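Polyhedrin (Simulium ubiquitum cypovirus, PDB 5A9A) forms the intracellular microcrystals, or polyhedra, that probably occlude and protect the particles of this insect cypovirus, and binds UTP. Local coordinates at residues Tyr52-Phe57 / Gln196-Ile201; Glu117-Glu122 / Phe173-Arg178. All coordinates share one frame; numbering follows the deposited sequence.

Interaction 1: residues Tyr52-Phe57 / Gln196-Ile201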
loop_
_atom_site.group_PDB
_atom_site.type_symbol
_atom_site.label_atom_id
_atom_site.label_comp_id
_atom_site.label_asym_id
_atom_site.label_seq_id
_atom_site.Cartn_x
_atom_site.Cartn_y
_atom_site.Cartn_z
ATOM N N TYR A 52 11.302 -4.335 -7.071
ATOM C CA TYR A 52 10.886 -3.092 -6.426
ATOM C C TYR A 52 11.746 -1.924 -6.892
ATOM O O TYR A 52 12.940 -2.088 -7.150
ATOM C CB TYR A 52 11.037 -3.186 -4.904
ATOM C CG TYR A 52 10.068 -4.102 -4.186
ATOM C CD1 TYR A 52 10.329 -5.457 -4.052
ATOM C CD2 TYR A 52 8.913 -3.597 -3.598
ATOM C CE1 TYR A 52 9.452 -6.294 -3.381
ATOM C CE2 TYR A 52 8.033 -4.423 -2.925
ATOM C CZ TYR A 52 8.308 -5.770 -2.819
ATOM O OH TYR A 52 7.436 -6.594 -2.146
ATOM N N ASN A 53 11.147 -0.743 -6.987
ATOM C CA ASN A 53 11.925 0.479 -7.169
ATOM C C ASN A 53 11.285 1.669 -6.458
ATOM O O ASN A 53 10.061 1.748 -6.325
ATOM C CB ASN A 53 12.159 0.782 -8.658
ATOM C CG ASN A 53 10.990 1.510 -9.308
ATOM O OD1 ASN A 53 10.691 2.657 -8.976
ATOM N ND2 ASN A 53 10.343 0.854 -10.261
ATOM N N ALA A 54 12.125 2.581 -5.980
ATOM C CA ALA A 54 11.659 3.797 -5.322
ATOM C C ALA A 54 12.814 4.787 -5.207
ATOM O O ALA A 54 13.979 4.390 -5.208
ATOM C CB ALA A 54 11.093 3.482 -3.951
ATOM N N PRO A 55 12.495 6.086 -5.130
ATOM C CA PRO A 55 13.540 7.112 -5.065
ATOM C C PRO A 55 13.958 7.516 -3.648
ATOM O O PRO A 55 15.033 8.098 -3.500
ATOM C CB PRO A 55 12.897 8.295 -5.790
ATOM C CG PRO A 55 11.442 8.154 -5.498
ATOM C CD PRO A 55 11.162 6.672 -5.356
ATOM N N GLU A 56 13.145 7.223 -2.633
ATOM C CA GLU A 56 13.502 7.586 -1.259
ATOM C C GLU A 56 13.856 6.357 -0.415
ATOM O O GLU A 56 14.927 6.293 0.184
ATOM C CB GLU A 56 12.376 8.375 -0.587
ATOM C CG GLU A 56 11.709 9.410 -1.478
ATOM C CD GLU A 56 12.702 10.348 -2.139
ATOM O OE1 GLU A 56 13.812 10.537 -1.595
ATOM O OE2 GLU A 56 12.368 10.896 -3.209
ATOM N N PHE A 57 12.950 5.388 -0.359
ATOM C CA PHE A 57 13.220 4.142 0.358
ATOM C C PHE A 57 12.302 3.020 -0.098
ATOM O O PHE A 57 11.129 3.246 -0.386
ATOM C CB PHE A 57 13.094 4.337 1.877
ATOM C CG PHE A 57 11.752 4.843 2.321
ATOM C CD1 PHE A 57 10.727 3.959 2.620
ATOM C CD2 PHE A 57 11.521 6.201 2.460
ATOM C CE1 PHE A 57 9.488 4.425 3.036
ATOM C CE2 PHE A 57 10.290 6.673 2.877
ATOM C CZ PHE A 57 9.272 5.786 3.165
ATOM N N GLN A 196 5.949 12.420 -0.859
ATOM C CA GLN A 196 5.073 12.337 -2.021
ATOM C C GLN A 196 5.754 11.663 -3.209
ATOM O O GLN A 196 5.083 11.128 -4.088
ATOM C CB GLN A 196 4.586 13.733 -2.415
ATOM C CG GLN A 196 3.699 14.387 -1.370
ATOM C CD GLN A 196 3.168 15.736 -1.813
ATOM O OE1 GLN A 196 3.705 16.359 -2.725
ATOM N NE2 GLN A 196 2.100 16.190 -1.172
ATOM N N ASN A 197 7.082 11.688 -3.235
ATOM C CA ASN A 197 7.830 11.049 -4.314
ATOM C C ASN A 197 8.037 9.557 -4.089
ATOM O O ASN A 197 8.280 8.812 -5.038
ATOM C CB ASN A 197 9.195 11.717 -4.499
ATOM C CG ASN A 197 9.153 12.876 -5.476
ATOM O OD1 ASN A 197 8.084 13.294 -5.920
ATOM N ND2 ASN A 197 10.323 13.401 -5.815
ATOM N N ASN A 198 7.951 9.113 -2.840
ATOM C CA ASN A 198 8.247 7.719 -2.547
ATOM C C ASN A 198 7.055 6.818 -2.836
ATOM O O ASN A 198 6.335 6.389 -1.935
ATOM C CB ASN A 198 8.747 7.529 -1.114
ATOM C CG ASN A 198 9.620 6.299 -0.975
ATOM O OD1 ASN A 198 10.648 6.185 -1.648
ATOM N ND2 ASN A 198 9.217 5.367 -0.114
ATOM N N ILE A 199 6.858 6.558 -4.123
ATOM C CA ILE A 199 5.886 5.588 -4.589
ATOM C C ILE A 199 6.631 4.276 -4.801
ATOM O O ILE A 199 7.322 4.096 -5.804
ATOM C CB ILE A 199 5.247 6.047 -5.907
ATOM C CG1 ILE A 199 4.680 7.458 -5.746
ATOM C CG2 ILE A 199 4.160 5.078 -6.342
ATOM C CD1 ILE A 199 4.321 8.130 -7.052
ATOM N N ILE A 200 6.506 3.374 -3.835
ATOM C CA ILE A 200 7.245 2.121 -3.856
ATOM C C ILE A 200 6.589 1.152 -4.835
ATOM O O ILE A 200 5.519 0.606 -4.565
ATOM C CB ILE A 200 7.310 1.494 -2.450
ATOM C CG1 ILE A 200 7.878 2.508 -1.453
ATOM C CG2 ILE A 200 8.162 0.235 -2.462
ATOM C CD1 ILE A 200 7.679 2.122 -0.002
ATOM N N ILE A 201 7.229 0.958 -5.983
ATOM C CA ILE A 201 6.695 0.072 -7.006
ATOM C C ILE A 201 6.943 -1.385 -6.643
ATOM O O ILE A 201 8.083 -1.797 -6.433
ATOM C CB ILE A 201 7.337 0.332 -8.387
ATOM C CG1 ILE A 201 7.248 1.814 -8.762
ATOM C CG2 ILE A 201 6.667 -0.529 -9.454
ATOM C CD1 ILE A 201 5.831 2.335 -8.880
HETATM O O HOH W 1 9.310 4.743 -7.756
#

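Interaction 2: residues Glu117-Glu122 / Phe173-Arg178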
loop_
_atom_site.group_PDB
_atom_site.type_symbol
_atom_site.label_atom_id
_atom_site.label_comp_id
_atom_site.label_asym_id
_atom_site.label_seq_id
_atom_site.Cartn_x
_atom_site.Cartn_y
_atom_site.Cartn_z
ATOM N N GLU A 117 23.878 1.114 6.647
ATOM C CA GLU A 117 23.774 1.155 8.100
ATOM C C GLU A 117 22.322 1.057 8.575
ATOM O O GLU A 117 22.045 0.499 9.637
ATOM C CB GLU A 117 24.409 2.447 8.621
ATOM C CG GLU A 117 23.852 2.942 9.941
ATOM C CD GLU A 117 24.476 4.258 10.371
ATOM O OE1 GLU A 117 25.183 4.880 9.549
ATOM O OE2 GLU A 117 24.252 4.674 11.527
ATOM N N ASN A 118 21.398 1.598 7.787
ATOM C CA ASN A 118 19.994 1.660 8.187
ATOM C C ASN A 118 19.120 0.599 7.526
ATOM O O ASN A 118 17.904 0.573 7.729
ATOM C CB ASN A 118 19.428 3.053 7.901
ATOM C CG ASN A 118 19.825 4.068 8.955
ATOM O OD1 ASN A 118 20.647 3.784 9.825
ATOM N ND2 ASN A 118 19.241 5.257 8.882
ATOM N N VAL A 119 19.738 -0.269 6.735
ATOM C CA VAL A 119 19.020 -1.376 6.117
ATOM C C VAL A 119 18.549 -2.371 7.176
ATOM O O VAL A 119 19.283 -2.700 8.112
ATOM C CB VAL A 119 19.904 -2.107 5.082
ATOM C CG1 VAL A 119 19.311 -3.465 4.722
ATOM C CG2 VAL A 119 20.081 -1.250 3.840
ATOM N N ARG A 120 17.314 -2.837 7.026
ATOM C CA ARG A 120 16.773 -3.880 7.886
ATOM C C ARG A 120 16.086 -4.931 7.027
ATOM O O ARG A 120 15.226 -4.605 6.212
ATOM C CB ARG A 120 15.755 -3.306 8.874
ATOM C CG ARG A 120 16.276 -2.194 9.777
ATOM C CD ARG A 120 17.292 -2.695 10.791
ATOM N NE ARG A 120 17.652 -1.649 11.747
ATOM C CZ ARG A 120 18.688 -0.824 11.609
ATOM N NH1 ARG A 120 19.491 -0.920 10.557
ATOM N NH2 ARG A 120 18.926 0.098 12.533
ATOM N N VAL A 121 16.481 -6.187 7.203
ATOM C CA VAL A 121 15.790 -7.311 6.585
ATOM C C VAL A 121 15.517 -8.337 7.670
ATOM O O VAL A 121 16.444 -8.870 8.280
ATOM C CB VAL A 121 16.615 -7.960 5.462
ATOM C CG1 VAL A 121 15.893 -9.187 4.916
ATOM C CG2 VAL A 121 16.888 -6.959 4.347
ATOM N N GLU A 122 14.243 -8.612 7.916
ATOM C CA GLU A 122 13.877 -9.452 9.045
ATOM C C GLU A 122 12.966 -10.599 8.635
ATOM O O GLU A 122 11.939 -10.397 7.986
ATOM C CB GLU A 122 13.206 -8.605 10.127
ATOM C CG GLU A 122 13.055 -9.318 11.462
ATOM C CD GLU A 122 12.837 -8.353 12.615
ATOM O OE1 GLU A 122 11.760 -7.721 12.670
ATOM O OE2 GLU A 122 13.745 -8.226 13.466
ATOM N N PHE A 173 11.074 -5.729 5.374
ATOM C CA PHE A 173 12.345 -5.131 4.956
ATOM C C PHE A 173 12.299 -3.617 4.780
ATOM O O PHE A 173 11.235 -3.029 4.579
ATOM C CB PHE A 173 12.822 -5.770 3.650
ATOM C CG PHE A 173 11.782 -5.783 2.567
ATOM C CD1 PHE A 173 11.654 -4.713 1.699
ATOM C CD2 PHE A 173 10.936 -6.869 2.417
ATOM C CE1 PHE A 173 10.694 -4.721 0.701
ATOM C CE2 PHE A 173 9.977 -6.888 1.422
ATOM C CZ PHE A 173 9.856 -5.810 0.560
ATOM N N LYS A 174 13.477 -3.003 4.845
ATOM C CA LYS A 174 13.630 -1.564 4.669
ATOM C C LYS A 174 14.979 -1.262 4.023
ATOM O O LYS A 174 16.022 -1.624 4.561
ATOM C CB LYS A 174 13.541 -0.848 6.020
ATOM C CG LYS A 174 13.531 0.669 5.910
ATOM C CD LYS A 174 14.512 1.319 6.874
ATOM C CE LYS A 174 14.110 1.119 8.326
ATOM N NZ LYS A 174 14.775 2.118 9.210
ATOM N N PHE A 175 14.951 -0.606 2.866
ATOM C CA PHE A 175 16.173 -0.188 2.186
ATOM C C PHE A 175 16.109 1.305 1.882
ATOM O O PHE A 175 15.566 1.702 0.857
ATOM C CB PHE A 175 16.362 -0.974 0.884
ATOM C CG PHE A 175 16.410 -2.463 1.076
ATOM C CD1 PHE A 175 17.603 -3.100 1.377
ATOM C CD2 PHE A 175 15.263 -3.228 0.948
ATOM C CE1 PHE A 175 17.646 -4.473 1.559
ATOM C CE2 PHE A 175 15.302 -4.599 1.124
ATOM C CZ PHE A 175 16.495 -5.220 1.428
ATOM N N PRO A 176 16.663 2.136 2.778
ATOM C CA PRO A 176 16.548 3.593 2.660
ATOM C C PRO A 176 17.715 4.244 1.919
ATOM O O PRO A 176 18.840 3.751 1.974
ATOM C CB PRO A 176 16.526 4.042 4.120
ATOM C CG PRO A 176 17.417 3.050 4.810
ATOM C CD PRO A 176 17.313 1.744 4.039
ATOM N N SER A 177 17.435 5.352 1.238
ATOM C CA SER A 177 18.458 6.083 0.494
ATOM C C SER A 177 19.462 6.742 1.431
ATOM O O SER A 177 19.136 7.072 2.573
ATOM C CB SER A 177 17.817 7.179 -0.366
ATOM O OG SER A 177 16.686 6.705 -1.077
ATOM N N ARG A 178 20.685 6.930 0.943
ATOM C CA ARG A 178 21.631 7.827 1.588
ATOM C C ARG A 178 21.200 9.255 1.295
ATOM O O ARG A 178 20.605 9.526 0.249
ATOM C CB ARG A 178 23.044 7.640 1.035
ATOM C CG ARG A 178 23.789 6.407 1.502
ATOM C CD ARG A 178 25.259 6.549 1.129
ATOM N NE ARG A 178 26.026 5.317 1.292
ATOM C CZ ARG A 178 26.196 4.404 0.339
ATOM N NH1 ARG A 178 25.638 4.565 -0.853
ATOM N NH2 ARG A 178 26.926 3.324 0.583
HETATM O O HOH W 2 17.000 1.201 10.170
#

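Interaction 1: residues Tyr52-Phe57 / Gln196-Ile201
N198 lays its amide nitrogen against one face of the F57 ring and holds the turn P55-E56-F57. Ring and amide planes are 34° apart, with N198 ND2 3.1 Å from the ring plane, over its centre. F57 CG stands between its own backbone N and carbonyl carbon (chi1 58°), a rotation that folds the ring back over ND2. That nitrogen spends a hydrogen on F57 O (2.9 Å from ND2), using a lone pair in the carbonyl plane and keeping within its own amide plane. At the other end, N198 OD1 accepts from F57 N (2.8 Å) and E56 N (2.9 Å), both arriving from one face of its plane; the F57 donor stands well above that plane, whereas the E56 donor is moderately tilted.

N198 follows helix 191-197 and centres an inverse gamma turn, in which I199 N bonds to N197 O. P55 CG packs on that same N197 O at 3.3 Å. Beyond the turn the chain enters strand 201-208, outermost of its sheet within the chain: N53 and I201 form an antiparallel hydrogen-bonded pair, I201 N reaching N53 O at 3.0 Å. Their side chains run side by side, I201 CG1 touching both N53 OD1 and ND2. A water lies between N53 OD1 and I199 O, and N53 ND2 bonds to C128 O of the second subunit. I200 puts CG2 at the edge of the Y52 ring (4.1 Å from CD2) and CG1 near A54 CB. The amide of N197 is turned to W140 of the second subunit.

With two donors on its oxygen and an acceptor on its nitrogen, the N198 amide has its flip decided, since the reverse setting would oppose like partners at all three bonds; one side chain thereby ties a helix end to a strand-to-strand turn.

Interaction 2: residues Glu117-Glu122 / Phe173-Arg178
The F175 ring is met obliquely by two valines of 117-122: V121 CG2 comes to 3.4 Å from F175 CZ, and V119 CG1 to 3.7 Å from F175 CE1. F175 CG stands anti to its carbonyl carbon (chi1 -58°), which swings the ring back toward the valines although its CB points away from them. The other flat group, the R120 guanidinium, has a water 3.0 Å above its plane, over the centre of one face. At its edge R120 NH1 donates to E117 O and to V119 O (3.0 Å); both oxygens lie in the guanidinium plane, though NH1 stands well above the carbonyl plane of V119. These two in-plane bonds to the backbone fix the rotation of the group.

Strands 120-124 and 170-176 are the inner pair of a four-stranded antiparallel sheet, 57-62 and 145-146 flanking them. R120 and K174 make its hydrogen-bonded pair here, with K174 N to R120 O at 2.7 Å; V121 and F173 form the next, non-hydrogen-bonded pair. V121 and F175 also rest on I108 of the larger sheet, consistent with a beta sandwich.

On the R120 and K174 face, the lysine chain bends at chi2 and chi3 and lays CD against N118 O (3.6 Å). The water over the guanidinium accepts from K174 NZ and donates to N118 O (2.7 Å), and N197 of the third subunit adds a weak bond to NZ. N118 CB packs on P176 CG.

How the interactions relate
The centres of interactions 1 and 2 lie about 13 Å apart, and the segments touch directly. Strand 57-62, entered at F57, neighbours 170-176, so the turn gripped in interaction 1 leads from the six-stranded sheet into the four-stranded sheet of interaction 2. F57 CB packs on P176 CA at 3.6 Å, and Y52 OH lies 3.7 Å from F173 CZ, their rings meeting edge-to-face. Across the trimer, the weak bond between K174 of one subunit and N197 of another also links the two regions. Both interactions lie away from the UTP pocket around R78 and H79.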